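Long-range contacts in beta-L-arabinobiosidase (Bacteroides thetaiotaomicron, PDB 5MQR), which is a glycoside hydrolase that probably cleaves sugar linkages of plant pectin and carries regions resembling a beta propeller and an MGH1-like glycoside hydrolase domain: residues A[794-799]-A[820-825]; A[751-756]-A[891-896]; A[169-174]-A[183-188]; A[148-153]-A[246-251]. All blocks are in the same frame, centred on the assembly; numbering follows the deposited sequence.

How the contacts relate
Following the chain from the N terminus, contact 4 opens first: strand 148-157 leads into a long excursion that closes when the loop 246-251 returns to it. Within that excursion lies contact 3, which pairs strands 163-170 and 186-192 and closes a short loop. Contacts 3 and 4 touch, their centres about 8 Å apart, and both reach one antiparallel sheet of the N-terminal propeller region, contact 4 through strand 148-157. Far along the chain, contact 2 joins 751-756 to 891-896 across much of the helical domain, and contact 1 opens and closes inside that span, binding loop 794-799 to helix 820-839. Contacts 2 and 4, on opposite sides of the chain's centre, have centres about 78 Å apart.

Contact 1. Residues A[794-799]-A[820-825]; sequences GLYWQG and PTINSY
Ile822 lays its CG2 methyl between the CB atoms of Tyr796 and Gln798, 3.7 Å from Tyr796 CB and 3.8 Å from Gln798 CB. Its CG1 branch, anti to the backbone N (chi1 -178°), carries CD1 on toward the carbonyl of Trp797, with Ile822 CD1 3.8 Å from Trp797 O. Both Tyr796 and Gln798 cross the isoleucine at about a right angle. The CG2 and CB contacts show that the apolar half rests on methyl and methylene groups. One residue further along the helix, Asn823 turns its amide to the backbone of Tyr796. Asn823 OD1 accepts from Tyr796 N at 2.7 Å with an N-H...O angle of 156°, and Asn823 ND2 donates to Tyr796 O at 3.0 Å. This two-bond grip lets an asparagine side chain satisfy the N-H and C=O of a single residue in a segment without regular structure, and it ties the loop between helices 768-788 and 820-839 to the first turn of the latter, within the MGH1-like glycoside hydrolase region. Tyr796 N is tilted 19° from the carbonyl plane of Asn823. Asn823 ND2 also donates to Arg819 O, which helps to fix the amide's rotation. A leucine here would probably leave the buried N-H and C=O of Tyr796 without these mates and allow the loop to shift. OD1 also lies near the plane of the Tyr796 ring at its edge, while the Tyr796 side chain touches Tyr782 of helix 768-788 and Leu856 of helix 843-864. Gln798 sends its NE2 to Ser751 OG.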
loop_
_atom_site.group_PDB
_atom_site.type_symbol
_atom_site.label_atom_id
_atom_site.label_comp_id
_atom_site.label_asym_id
_atom_site.label_seq_id
_atom_site.Cartn_x
_atom_site.Cartn_y
_atom_site.Cartn_z
ATOM N N GLY A 794 38.693 0.271 -40.236
ATOM C CA GLY A 794 37.282 0.058 -39.857
ATOM C C GLY A 794 36.841 0.759 -38.582
ATOM O O GLY A 794 35.643 0.958 -38.381
ATOM N N LEU A 795 37.784 1.120 -37.711
ATOM C CA LEU A 795 37.451 1.832 -36.476
ATOM C C LEU A 795 36.997 3.244 -36.816
ATOM O O LEU A 795 37.460 3.829 -37.786
ATOM C CB LEU A 795 38.639 1.915 -35.505
ATOM C CG LEU A 795 39.076 0.631 -34.772
ATOM C CD1 LEU A 795 40.511 0.810 -34.294
ATOM C CD2 LEU A 795 38.169 0.269 -33.604
ATOM N N TYR A 796 36.065 3.757 -36.021
ATOM C CA TYR A 796 35.665 5.159 -36.108
ATOM C C TYR A 796 36.731 6.033 -35.431
ATOM O O TYR A 796 37.416 5.597 -34.501
ATOM C CB TYR A 796 34.246 5.397 -35.528
ATOM C CG TYR A 796 33.106 4.919 -36.450
ATOM C CD1 TYR A 796 32.755 3.579 -36.519
ATOM C CD2 TYR A 796 32.419 5.812 -37.269
ATOM C CE1 TYR A 796 31.741 3.135 -37.367
ATOM C CE2 TYR A 796 31.418 5.386 -38.116
ATOM C CZ TYR A 796 31.071 4.041 -38.167
ATOM O OH TYR A 796 30.075 3.580 -39.011
ATOM N N TRP A 797 36.905 7.241 -35.957
ATOM C CA TRP A 797 37.687 8.267 -35.299
ATOM C C TRP A 797 36.778 9.403 -34.949
ATOM O O TRP A 797 35.748 9.605 -35.584
ATOM C CB TRP A 797 38.823 8.804 -36.165
ATOM C CG TRP A 797 38.401 9.459 -37.441
ATOM C CD1 TRP A 797 38.306 8.862 -38.665
ATOM C CD2 TRP A 797 38.027 10.831 -37.634
ATOM N NE1 TRP A 797 37.898 9.773 -39.609
ATOM C CE2 TRP A 797 37.718 10.990 -39.006
ATOM C CE3 TRP A 797 37.921 11.941 -36.788
ATOM C CZ2 TRP A 797 37.311 12.221 -39.551
ATOM C CZ3 TRP A 797 37.502 13.172 -37.326
ATOM C CH2 TRP A 797 37.198 13.298 -38.689
ATOM N N GLN A 798 37.167 10.154 -33.930
ATOM C CA GLN A 798 36.567 11.445 -33.674
ATOM C C GLN A 798 37.545 12.321 -32.951
ATOM O O GLN A 798 38.262 11.849 -32.069
ATOM C CB GLN A 798 35.318 11.290 -32.829
ATOM C CG GLN A 798 34.527 12.578 -32.654
ATOM C CD GLN A 798 33.897 13.089 -33.929
ATOM O OE1 GLN A 798 34.581 13.508 -34.855
ATOM N NE2 GLN A 798 32.572 13.098 -33.963
ATOM N N GLY A 799 37.575 13.597 -33.313
ATOM C CA GLY A 799 38.276 14.595 -32.496
ATOM C C GLY A 799 37.615 14.730 -31.138
ATOM O O GLY A 799 36.383 14.670 -31.041
ATOM N N PRO A 820 36.975 5.212 -27.718
ATOM C CA PRO A 820 35.863 4.282 -27.428
ATOM C C PRO A 820 34.507 4.941 -27.291
ATOM O O PRO A 820 33.523 4.222 -27.197
ATOM C CB PRO A 820 36.272 3.619 -26.104
ATOM C CG PRO A 820 37.224 4.575 -25.492
ATOM C CD PRO A 820 37.990 5.143 -26.658
ATOM N N THR A 821 34.461 6.279 -27.258
ATOM C CA THR A 821 33.220 7.030 -27.435
ATOM C C THR A 821 32.502 6.655 -28.731
ATOM O O THR A 821 31.506 5.912 -28.707
ATOM C CB THR A 821 33.470 8.545 -27.472
ATOM O OG1 THR A 821 34.558 8.819 -28.371
ATOM C CG2 THR A 821 33.783 9.082 -26.076
ATOM N N ILE A 822 33.009 7.160 -29.855
ATOM C CA ILE A 822 32.293 7.048 -31.136
ATOM C C ILE A 822 32.169 5.591 -31.595
ATOM O O ILE A 822 31.154 5.217 -32.161
ATOM C CB ILE A 822 32.869 7.963 -32.249
ATOM C CG1 ILE A 822 32.034 7.825 -33.530
ATOM C CG2 ILE A 822 34.319 7.635 -32.553
ATOM C CD1 ILE A 822 32.171 8.971 -34.515
ATOM N N ASN A 823 33.171 4.764 -31.312
ATOM C CA ASN A 823 33.086 3.334 -31.649
ATOM C C ASN A 823 31.976 2.578 -30.901
ATOM O O ASN A 823 31.287 1.769 -31.511
ATOM C CB ASN A 823 34.436 2.639 -31.497
ATOM C CG ASN A 823 35.389 3.030 -32.605
ATOM O OD1 ASN A 823 35.197 2.612 -33.754
ATOM N ND2 ASN A 823 36.384 3.886 -32.291
ATOM N N SER A 824 31.798 2.848 -29.611
ATOM C CA SER A 824 30.740 2.211 -28.858
ATOM C C SER A 824 29.385 2.760 -29.303
ATOM O O SER A 824 28.410 2.019 -29.387
ATOM C CB SER A 824 30.931 2.455 -27.361
ATOM O OG SER A 824 32.118 1.858 -26.893
ATOM N N TYR A 825 29.336 4.069 -29.554
ATOM C CA TYR A 825 28.109 4.709 -29.978
ATOM C C TYR A 825 27.612 4.086 -31.292
ATOM O O TYR A 825 26.422 3.807 -31.451
ATOM C CB TYR A 825 28.274 6.222 -30.207
ATOM C CG TYR A 825 28.712 7.106 -29.057
ATOM C CD1 TYR A 825 28.682 6.687 -27.724
ATOM C CD2 TYR A 825 29.113 8.400 -29.320
ATOM C CE1 TYR A 825 29.084 7.527 -26.699
ATOM C CE2 TYR A 825 29.503 9.254 -28.309
ATOM C CZ TYR A 825 29.504 8.816 -27.002
ATOM O OH TYR A 825 29.910 9.701 -26.029
#

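Contact 2. Residues A[751-756]-A[891-896]; sequences SSWNAD and PWYFNL
Trp753 receives the edges of two aromatic rings on its indole. The Tyr893 ring stands edge-to-face on the five-membered ring, with centroids 4.9 Å apart and planes at 72°, while Phe894 makes an offset edge-to-face pair. These three buried rings are the compact part, where Phe894 CZ reaches Trp753 CB at 3.6 Å. Trp753 CG sits between the backbone N and carbonyl carbon (chi1 71°), a rotation that sets the indole across both rings. The polar link is poorer: Trp753 NE1 donates only weakly to Tyr893 OH at 3.0 Å, the N-H...O angle being 122°.

The looser side is partly exposed Asp756. Its carboxylate meets the Phe894 edge, Asp756 CG to Phe894 CE1 at 3.5 Å, the planes steeply inclined. Here a water bridges the segments, donating to Asp756 OD1 at 2.6 Å and to Tyr893 O at 3.1 Å, while Asp756 OD2 is hydrogen-bonded to Tyr717 OH. Asn895 is the C-prime residue of a Schellman motif ending helix 890-893. The aromatic cluster thus joins that helix end to the start of helix 754-765, with Tyr825 of helix 820-839 touching Trp753 and Phe894, and helix 948-964 setting Gln953 against Trp753 and Thr956 against Tyr893.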
loop_
_atom_site.group_PDB
_atom_site.type_symbol
_atom_site.label_atom_id
_atom_site.label_comp_id
_atom_site.label_asym_id
_atom_site.label_seq_id
_atom_site.Cartn_x
_atom_site.Cartn_y
_atom_site.Cartn_z
ATOM N N SER A 751 29.348 13.615 -31.985
ATOM C CA SER A 751 29.110 12.195 -32.042
ATOM C C SER A 751 27.694 11.895 -31.570
ATOM O O SER A 751 27.101 12.658 -30.794
ATOM C CB SER A 751 30.106 11.437 -31.165
ATOM O OG SER A 751 31.448 11.703 -31.532
ATOM N N SER A 752 27.167 10.773 -32.054
ATOM C CA SER A 752 25.765 10.402 -31.829
ATOM C C SER A 752 25.583 8.947 -31.412
ATOM O O SER A 752 26.126 8.041 -32.076
ATOM C CB SER A 752 24.962 10.646 -33.111
ATOM O OG SER A 752 23.657 10.125 -32.974
ATOM N N TRP A 753 24.807 8.736 -30.340
ATOM C CA TRP A 753 24.203 7.424 -30.050
ATOM C C TRP A 753 22.696 7.473 -30.186
ATOM O O TRP A 753 21.975 6.728 -29.540
ATOM C CB TRP A 753 24.664 6.832 -28.710
ATOM C CG TRP A 753 24.198 7.427 -27.414
ATOM C CD1 TRP A 753 23.148 7.024 -26.689
ATOM C CD2 TRP A 753 24.823 8.474 -26.659
ATOM N NE1 TRP A 753 23.041 7.752 -25.544
ATOM C CE2 TRP A 753 24.071 8.645 -25.490
ATOM C CE3 TRP A 753 25.953 9.266 -26.848
ATOM C CZ2 TRP A 753 24.392 9.592 -24.522
ATOM C CZ3 TRP A 753 26.278 10.207 -25.881
ATOM C CH2 TRP A 753 25.497 10.370 -24.740
ATOM N N ASN A 754 22.213 8.271 -31.128
ATOM C CA ASN A 754 20.784 8.567 -31.189
ATOM C C ASN A 754 19.889 7.448 -31.663
ATOM O O ASN A 754 18.717 7.415 -31.270
ATOM C CB ASN A 754 20.526 9.810 -32.020
ATOM C CG ASN A 754 21.077 11.054 -31.367
ATOM O OD1 ASN A 754 21.282 11.114 -30.140
ATOM N ND2 ASN A 754 21.365 12.048 -32.186
ATOM N N ALA A 755 20.407 6.541 -32.485
ATOM C CA ALA A 755 19.583 5.397 -32.859
ATOM C C ALA A 755 19.368 4.507 -31.646
ATOM O O ALA A 755 18.246 4.085 -31.388
ATOM C CB ALA A 755 20.173 4.619 -34.010
ATOM N N ASP A 756 20.422 4.261 -30.872
ATOM C CA ASP A 756 20.260 3.574 -29.566
ATOM C C ASP A 756 19.274 4.281 -28.666
ATOM O O ASP A 756 18.461 3.625 -28.062
ATOM C CB ASP A 756 21.587 3.410 -28.834
ATOM C CG ASP A 756 21.428 2.974 -27.409
ATOM O OD1 ASP A 756 21.385 1.746 -27.161
ATOM O OD2 ASP A 756 21.377 3.880 -26.540
ATOM N N PRO A 891 31.804 1.279 -23.629
ATOM C CA PRO A 891 31.361 0.011 -24.215
ATOM C C PRO A 891 30.197 -0.675 -23.463
ATOM O O PRO A 891 29.289 -1.213 -24.118
ATOM C CB PRO A 891 32.623 -0.847 -24.180
ATOM C CG PRO A 891 33.731 0.156 -24.296
ATOM C CD PRO A 891 33.257 1.291 -23.425
ATOM N N TRP A 892 30.218 -0.643 -22.127
ATOM C CA TRP A 892 29.135 -1.225 -21.318
ATOM C C TRP A 892 27.812 -0.437 -21.323
ATOM O O TRP A 892 26.772 -0.991 -21.007
ATOM C CB TRP A 892 29.572 -1.430 -19.871
ATOM C CG TRP A 892 30.495 -2.554 -19.739
ATOM C CD1 TRP A 892 30.171 -3.873 -19.697
ATOM C CD2 TRP A 892 31.910 -2.484 -19.660
ATOM N NE1 TRP A 892 31.287 -4.625 -19.572
ATOM C CE2 TRP A 892 32.377 -3.804 -19.534
ATOM C CE3 TRP A 892 32.829 -1.431 -19.637
ATOM C CZ2 TRP A 892 33.727 -4.115 -19.419
ATOM C CZ3 TRP A 892 34.191 -1.734 -19.531
ATOM C CH2 TRP A 892 34.621 -3.070 -19.428
ATOM N N TYR A 893 27.849 0.834 -21.673
ATOM C CA TYR A 893 26.623 1.605 -21.943
ATOM C C TYR A 893 25.746 0.922 -23.003
ATOM O O TYR A 893 24.529 1.057 -22.979
ATOM C CB TYR A 893 26.988 3.033 -22.385
ATOM C CG TYR A 893 25.863 4.005 -22.452
ATOM C CD1 TYR A 893 25.041 4.038 -23.547
ATOM C CD2 TYR A 893 25.670 4.952 -21.450
ATOM C CE1 TYR A 893 23.985 4.925 -23.619
ATOM C CE2 TYR A 893 24.638 5.871 -21.519
ATOM C CZ TYR A 893 23.791 5.854 -22.614
ATOM O OH TYR A 893 22.746 6.752 -22.736
ATOM N N PHE A 894 26.371 0.187 -23.919
ATOM C CA PHE A 894 25.647 -0.514 -24.973
ATOM C C PHE A 894 25.798 -2.016 -24.876
ATOM O O PHE A 894 25.542 -2.725 -25.844
ATOM C CB PHE A 894 26.121 -0.010 -26.343
ATOM C CG PHE A 894 26.094 1.469 -26.470
ATOM C CD1 PHE A 894 24.941 2.125 -26.858
ATOM C CD2 PHE A 894 27.206 2.214 -26.170
ATOM C CE1 PHE A 894 24.905 3.517 -26.947
ATOM C CE2 PHE A 894 27.183 3.599 -26.262
ATOM C CZ PHE A 894 26.032 4.256 -26.657
ATOM N N ASN A 895 26.187 -2.504 -23.707
ATOM C CA ASN A 895 26.453 -3.938 -23.497
ATOM C C ASN A 895 27.352 -4.549 -24.594
ATOM O O ASN A 895 27.127 -5.668 -25.043
ATOM C CB ASN A 895 25.124 -4.709 -23.379
ATOM C CG ASN A 895 24.268 -4.214 -22.227
ATOM O OD1 ASN A 895 24.587 -4.432 -21.070
ATOM N ND2 ASN A 895 23.198 -3.534 -22.539
ATOM N N LEU A 896 28.365 -3.793 -25.011
ATOM C CA LEU A 896 29.264 -4.242 -26.071
ATOM C C LEU A 896 30.133 -5.433 -25.660
ATOM O O LEU A 896 30.201 -6.418 -26.400
ATOM C CB LEU A 896 30.123 -3.070 -26.588
ATOM C CG LEU A 896 31.030 -3.270 -27.802
ATOM C CD1 LEU A 896 31.454 -1.929 -28.391
ATOM C CD2 LEU A 896 32.268 -4.075 -27.448
HETATM O O HOH W 1 22.165 0.534 -24.968
#

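Contact 3. Residues A[169-174]-A[183-188]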
loop_
_atom_site.group_PDB
_atom_site.type_symbol
_atom_site.label_atom_id
_atom_site.label_comp_id
_atom_site.label_asym_id
_atom_site.label_seq_id
_atom_site.Cartn_x
_atom_site.Cartn_y
_atom_site.Cartn_z
ATOM N N TYR A 169 -19.406 -20.116 36.738
ATOM C CA TYR A 169 -20.664 -19.793 37.416
ATOM C C TYR A 169 -20.435 -18.936 38.669
ATOM O O TYR A 169 -19.720 -19.350 39.575
ATOM C CB TYR A 169 -21.350 -21.074 37.828
ATOM C CG TYR A 169 -21.795 -21.959 36.688
ATOM C CD1 TYR A 169 -22.925 -21.646 35.953
ATOM C CD2 TYR A 169 -21.115 -23.141 36.379
ATOM C CE1 TYR A 169 -23.367 -22.464 34.925
ATOM C CE2 TYR A 169 -21.541 -23.961 35.345
ATOM C CZ TYR A 169 -22.675 -23.616 34.624
ATOM O OH TYR A 169 -23.129 -24.416 33.621
ATOM N N GLY A 170 -21.038 -17.741 38.688
ATOM C CA GLY A 170 -21.082 -16.844 39.854
ATOM C C GLY A 170 -22.499 -16.746 40.412
ATOM O O GLY A 170 -23.409 -17.376 39.889
ATOM N N VAL A 171 -22.685 -15.962 41.477
ATOM C CA VAL A 171 -23.994 -15.830 42.131
ATOM C C VAL A 171 -24.417 -14.373 42.224
ATOM O O VAL A 171 -23.688 -13.557 42.770
ATOM C CB VAL A 171 -24.006 -16.421 43.557
ATOM C CG1 VAL A 171 -25.403 -16.318 44.184
ATOM C CG2 VAL A 171 -23.538 -17.878 43.545
ATOM N N ALA A 172 -25.591 -14.060 41.674
ATOM C CA ALA A 172 -26.253 -12.773 41.890
ATOM C C ALA A 172 -27.509 -13.034 42.699
ATOM O O ALA A 172 -28.417 -13.743 42.248
ATOM C CB ALA A 172 -26.607 -12.126 40.567
ATOM N N LEU A 173 -27.534 -12.498 43.913
ATOM C CA LEU A 173 -28.681 -12.634 44.813
ATOM C C LEU A 173 -29.782 -11.641 44.459
ATOM O O LEU A 173 -30.942 -11.877 44.773
ATOM C CB LEU A 173 -28.246 -12.469 46.281
ATOM C CG LEU A 173 -27.446 -13.639 46.864
ATOM C CD1 LEU A 173 -26.805 -13.259 48.190
ATOM C CD2 LEU A 173 -28.327 -14.856 47.057
ATOM N N ASP A 174 -29.410 -10.536 43.823
ATOM C CA ASP A 174 -30.375 -9.593 43.273
ATOM C C ASP A 174 -29.774 -8.879 42.063
ATOM O O ASP A 174 -28.639 -9.175 41.702
ATOM C CB ASP A 174 -30.863 -8.620 44.367
ATOM C CG ASP A 174 -29.732 -7.919 45.087
ATOM O OD1 ASP A 174 -28.912 -7.237 44.419
ATOM O OD2 ASP A 174 -29.679 -8.046 46.344
ATOM N N ASN A 183 -16.772 -14.898 45.284
ATOM C CA ASN A 183 -17.589 -15.766 46.135
ATOM C C ASN A 183 -18.510 -16.621 45.259
ATOM O O ASN A 183 -19.523 -17.126 45.753
ATOM C CB ASN A 183 -18.436 -14.955 47.132
ATOM C CG ASN A 183 -17.631 -13.906 47.893
ATOM O OD1 ASN A 183 -17.940 -12.720 47.850
ATOM N ND2 ASN A 183 -16.612 -14.336 48.584
ATOM N N GLY A 184 -18.147 -16.794 43.975
ATOM C CA GLY A 184 -18.921 -17.617 43.049
ATOM C C GLY A 184 -18.808 -19.110 43.333
ATOM O O GLY A 184 -18.451 -19.529 44.436
ATOM N N ILE A 185 -19.159 -19.916 42.339
ATOM C CA ILE A 185 -19.228 -21.363 42.509
ATOM C C ILE A 185 -17.959 -21.989 41.963
ATOM O O ILE A 185 -17.233 -22.661 42.689
ATOM C CB ILE A 185 -20.456 -21.933 41.797
ATOM C CG1 ILE A 185 -21.721 -21.412 42.470
ATOM C CG2 ILE A 185 -20.450 -23.457 41.839
ATOM C CD1 ILE A 185 -22.957 -21.541 41.614
ATOM N N GLY A 186 -17.703 -21.777 40.681
ATOM C CA GLY A 186 -16.504 -22.327 40.069
ATOM C C GLY A 186 -16.502 -22.344 38.556
ATOM O O GLY A 186 -17.468 -21.936 37.907
ATOM N N ARG A 187 -15.412 -22.866 38.011
ATOM C CA ARG A 187 -15.206 -22.882 36.596
ATOM C C ARG A 187 -15.324 -24.294 36.050
ATOM O O ARG A 187 -14.830 -25.240 36.648
ATOM C CB ARG A 187 -13.843 -22.309 36.279
ATOM C CG ARG A 187 -13.782 -21.781 34.859
ATOM C CD ARG A 187 -12.475 -21.115 34.604
ATOM N NE ARG A 187 -12.331 -19.924 35.433
ATOM C CZ ARG A 187 -12.646 -18.677 35.076
ATOM N NH1 ARG A 187 -13.151 -18.384 33.865
ATOM N NH2 ARG A 187 -12.430 -17.694 35.953
ATOM N N VAL A 188 -15.990 -24.409 34.905
ATOM C CA VAL A 188 -16.260 -25.694 34.277
ATOM C C VAL A 188 -15.618 -25.741 32.907
ATOM O O VAL A 188 -15.339 -24.713 32.302
ATOM C CB VAL A 188 -17.769 -26.009 34.130
ATOM C CG1 VAL A 188 -18.408 -26.145 35.498
ATOM C CG2 VAL A 188 -18.501 -24.957 33.293
#
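Tyr169 starts its path across the contact at CB, which lies 4.1 Å from Ile185 CD1 and also near Gly186 O. With CG anti to its own carbonyl carbon (chi1 -65°), the ring is carried toward Val188: Tyr169 CD2 comes within 4.1 Å of Val188 CG1, and Tyr169 CE2 meets both valine methyls, 3.8 Å from Val188 CG2. Val188 CG1 lies in the ring plane at the edge, and the two side chains cross at about a right angle. At the tip, OH is hydrogen-bonded to Pro124 O, beyond the two strands. The backbone beneath is an antiparallel hydrogen-bonded pair of Tyr169 with Gly186, broken by a classic beta bulge in which Ile185 and Gly186 both face Tyr169. Tyr169 N donates to Gly186 O at 2.9 Å, almost straight at 175°. Tyr169 O then accepts twice, from Ile185 N at 2.9 Å and, weakly, from Gly186 N at 3.3 Å. The bulge lies where strands 163-170 and 186-192 meet, inner neighbours in a four-stranded sheet of the propeller region. Gly186 has phi 164°, where a CB would strike the preceding carbonyl. An alanine in place of Tyr169 is likely to open a gap beside Val188 and leave Pro124 O without its hydroxyl mate. Beyond the bulge, Val171 CG2 packs on Ile185 CG1, while Gly170 and Gly184 bring their CA atoms to 3.9 Å.

Contact 4. Residues A[148-153]-A[246-251]; sequences IMHQRV and VEEADR. With EDO (1,2-ethanediol), chain H.
Arg152 and Glu247 cross at about a right angle, their guanidinium and carboxylate planes 50° apart, yet the arginine grips side-on with two nitrogens. Arg152 NE meets Glu247 OE2 at 2.7 Å with an N-H...O angle of 167°, coming from above the carboxylate plane, whereas Arg152 NH2 reaches the syn lone pair of Glu247 OE1 at 2.8 Å. The arginine is bent at chi2, and the His150 ring presents its CE1 over one guanidinium face, CE1 of His150 lying 3.5 Å above the guanidinium plane of Arg152, over its centre. His150 ND1 in turn donates to Glu248 OE2 at 2.7 Å. The oxygen lies near the imidazole plane and offers its anti lone pair, while ring and carboxylate are turned 41° apart. This His-carboxylate hydrogen bond and the neighbouring salt bridge join the outer strand 148-157 of a four-stranded propeller sheet to the loop that precedes strand 266-269. Second partners hold both acids: Glu247 OE2 accepts from Ala264 N, and Glu248 OE1 forms a salt bridge with Arg187 NH2. A water also accepts from Arg152 N and donates to Glu248 OE1. His150 NE2 donates to O1 of a bound 1,2-ethanediol at 3.1 Å, a molecule probably left from crystallisation; Arg152 NH1 adds a weak bond to that oxygen.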
loop_
_atom_site.group_PDB
_atom_site.type_symbol
_atom_site.label_atom_id
_atom_site.label_comp_id
_atom_site.label_asym_id
_atom_site.label_seq_id
_atom_site.Cartn_x
_atom_site.Cartn_y
_atom_site.Cartn_z
ATOM N N ILE A 148 -25.349 -17.121 37.689
ATOM C CA ILE A 148 -25.005 -16.247 36.590
ATOM C C ILE A 148 -23.674 -16.721 36.031
ATOM O O ILE A 148 -22.744 -16.981 36.780
ATOM C CB ILE A 148 -24.880 -14.770 37.037
ATOM C CG1 ILE A 148 -26.193 -14.272 37.669
ATOM C CG2 ILE A 148 -24.461 -13.863 35.875
ATOM C CD1 ILE A 148 -27.412 -14.285 36.764
HETATM N N MSE A 149 -23.596 -16.808 34.702
HETATM C CA MSE A 149 -22.374 -17.187 34.003
HETATM C C MSE A 149 -21.633 -15.936 33.651
HETATM O O MSE A 149 -22.234 -14.897 33.373
HETATM C CB MSE A 149 -22.612 -18.065 32.748
HETATM C CG MSE A 149 -23.264 -19.382 33.164
HETATM SE SE MSE A 149 -22.894 -20.855 31.917
HETATM C CE MSE A 149 -21.033 -21.219 32.501
ATOM N N HIS A 150 -20.307 -16.045 33.691
ATOM C CA HIS A 150 -19.411 -14.962 33.349
ATOM C C HIS A 150 -18.014 -15.532 33.130
ATOM O O HIS A 150 -17.477 -16.165 34.038
ATOM C CB HIS A 150 -19.348 -13.924 34.467
ATOM C CG HIS A 150 -18.608 -12.690 34.063
ATOM N ND1 HIS A 150 -17.259 -12.521 34.293
ATOM C CD2 HIS A 150 -19.013 -11.599 33.371
ATOM C CE1 HIS A 150 -16.877 -11.358 33.798
ATOM N NE2 HIS A 150 -17.926 -10.776 33.243
ATOM N N GLN A 151 -17.476 -15.324 31.934
ATOM C CA GLN A 151 -16.157 -15.814 31.495
ATOM C C GLN A 151 -15.447 -14.705 30.782
ATOM O O GLN A 151 -16.077 -14.048 29.952
ATOM C CB GLN A 151 -16.276 -16.816 30.327
ATOM C CG GLN A 151 -16.867 -18.115 30.613
ATOM C CD GLN A 151 -18.361 -18.134 30.538
ATOM O OE1 GLN A 151 -18.997 -18.276 31.550
ATOM N NE2 GLN A 151 -18.922 -18.035 29.342
ATOM N N ARG A 152 -14.142 -14.582 30.979
ATOM C CA ARG A 152 -13.308 -13.720 30.118
ATOM C C ARG A 152 -12.465 -14.530 29.146
ATOM O O ARG A 152 -11.735 -13.936 28.338
ATOM C CB ARG A 152 -12.392 -12.849 30.973
ATOM C CG ARG A 152 -13.105 -11.978 31.985
ATOM C CD ARG A 152 -13.912 -10.902 31.290
ATOM N NE ARG A 152 -14.064 -9.740 32.157
ATOM C CZ ARG A 152 -15.021 -8.811 32.050
ATOM N NH1 ARG A 152 -15.930 -8.843 31.057
ATOM N NH2 ARG A 152 -15.043 -7.807 32.941
ATOM N N VAL A 153 -12.538 -15.868 29.270
ATOM C CA VAL A 153 -11.801 -16.813 28.439
ATOM C C VAL A 153 -12.698 -18.021 28.238
ATOM O O VAL A 153 -13.316 -18.495 29.189
ATOM C CB VAL A 153 -10.432 -17.262 29.058
ATOM C CG1 VAL A 153 -10.565 -17.817 30.472
ATOM C CG2 VAL A 153 -9.736 -18.293 28.161
ATOM N N VAL A 246 -8.742 -14.122 36.877
ATOM C CA VAL A 246 -8.613 -13.299 38.090
ATOM C C VAL A 246 -9.903 -12.622 38.564
ATOM O O VAL A 246 -10.087 -12.436 39.768
ATOM C CB VAL A 246 -7.519 -12.228 37.927
ATOM C CG1 VAL A 246 -7.921 -11.167 36.871
ATOM C CG2 VAL A 246 -7.156 -11.604 39.283
ATOM N N GLU A 247 -10.794 -12.274 37.641
ATOM C CA GLU A 247 -12.026 -11.607 38.033
ATOM C C GLU A 247 -13.020 -12.496 38.758
ATOM O O GLU A 247 -13.768 -11.973 39.573
ATOM C CB GLU A 247 -12.717 -10.946 36.848
ATOM C CG GLU A 247 -11.906 -9.829 36.237
ATOM C CD GLU A 247 -12.574 -9.250 35.010
ATOM O OE1 GLU A 247 -13.685 -8.711 35.184
ATOM O OE2 GLU A 247 -12.000 -9.302 33.891
ATOM N N GLU A 248 -13.052 -13.800 38.441
ATOM C CA GLU A 248 -14.038 -14.744 39.015
ATOM C C GLU A 248 -13.445 -15.644 40.086
ATOM O O GLU A 248 -14.151 -16.080 40.978
ATOM C CB GLU A 248 -14.649 -15.632 37.933
ATOM C CG GLU A 248 -15.301 -14.885 36.781
ATOM C CD GLU A 248 -14.369 -14.473 35.641
ATOM O OE1 GLU A 248 -13.171 -14.830 35.621
ATOM O OE2 GLU A 248 -14.860 -13.762 34.734
ATOM N N ALA A 249 -12.152 -15.940 39.968
ATOM C CA ALA A 249 -11.442 -16.739 40.956
ATOM C C ALA A 249 -11.484 -16.071 42.336
ATOM O O ALA A 249 -11.778 -14.868 42.426
ATOM C CB ALA A 249 -9.997 -16.937 40.512
ATOM N N ASP A 250 -11.206 -16.854 43.387
ATOM C CA ASP A 250 -11.012 -16.326 44.749
ATOM C C ASP A 250 -10.068 -15.114 44.733
ATOM O O ASP A 250 -9.108 -15.062 43.956
ATOM C CB ASP A 250 -10.394 -17.380 45.704
ATOM C CG ASP A 250 -11.368 -18.476 46.108
ATOM O OD1 ASP A 250 -12.517 -18.444 45.620
ATOM O OD2 ASP A 250 -10.992 -19.377 46.915
ATOM N N ARG A 251 -10.337 -14.158 45.610
ATOM C CA ARG A 251 -9.435 -13.022 45.787
ATOM C C ARG A 251 -8.127 -13.530 46.371
ATOM O O ARG A 251 -8.121 -14.359 47.287
ATOM C CB ARG A 251 -10.078 -11.945 46.680
ATOM C CG ARG A 251 -11.306 -11.287 46.051
ATOM C CD ARG A 251 -10.906 -10.448 44.844
ATOM N NE ARG A 251 -12.040 -10.054 44.018
ATOM C CZ ARG A 251 -12.572 -10.759 43.014
ATOM N NH1 ARG A 251 -12.106 -11.965 42.650
ATOM N NH2 ARG A 251 -13.603 -10.234 42.364
HETATM C C1 EDO H . -18.307 -7.395 33.897
HETATM O O1 EDO H . -18.760 -7.905 32.621
HETATM C C2 EDO H . -17.901 -5.915 33.822
HETATM O O2 EDO H . -16.831 -5.569 34.706
HETATM O O HOH W 2 -12.699 -15.655 33.133
#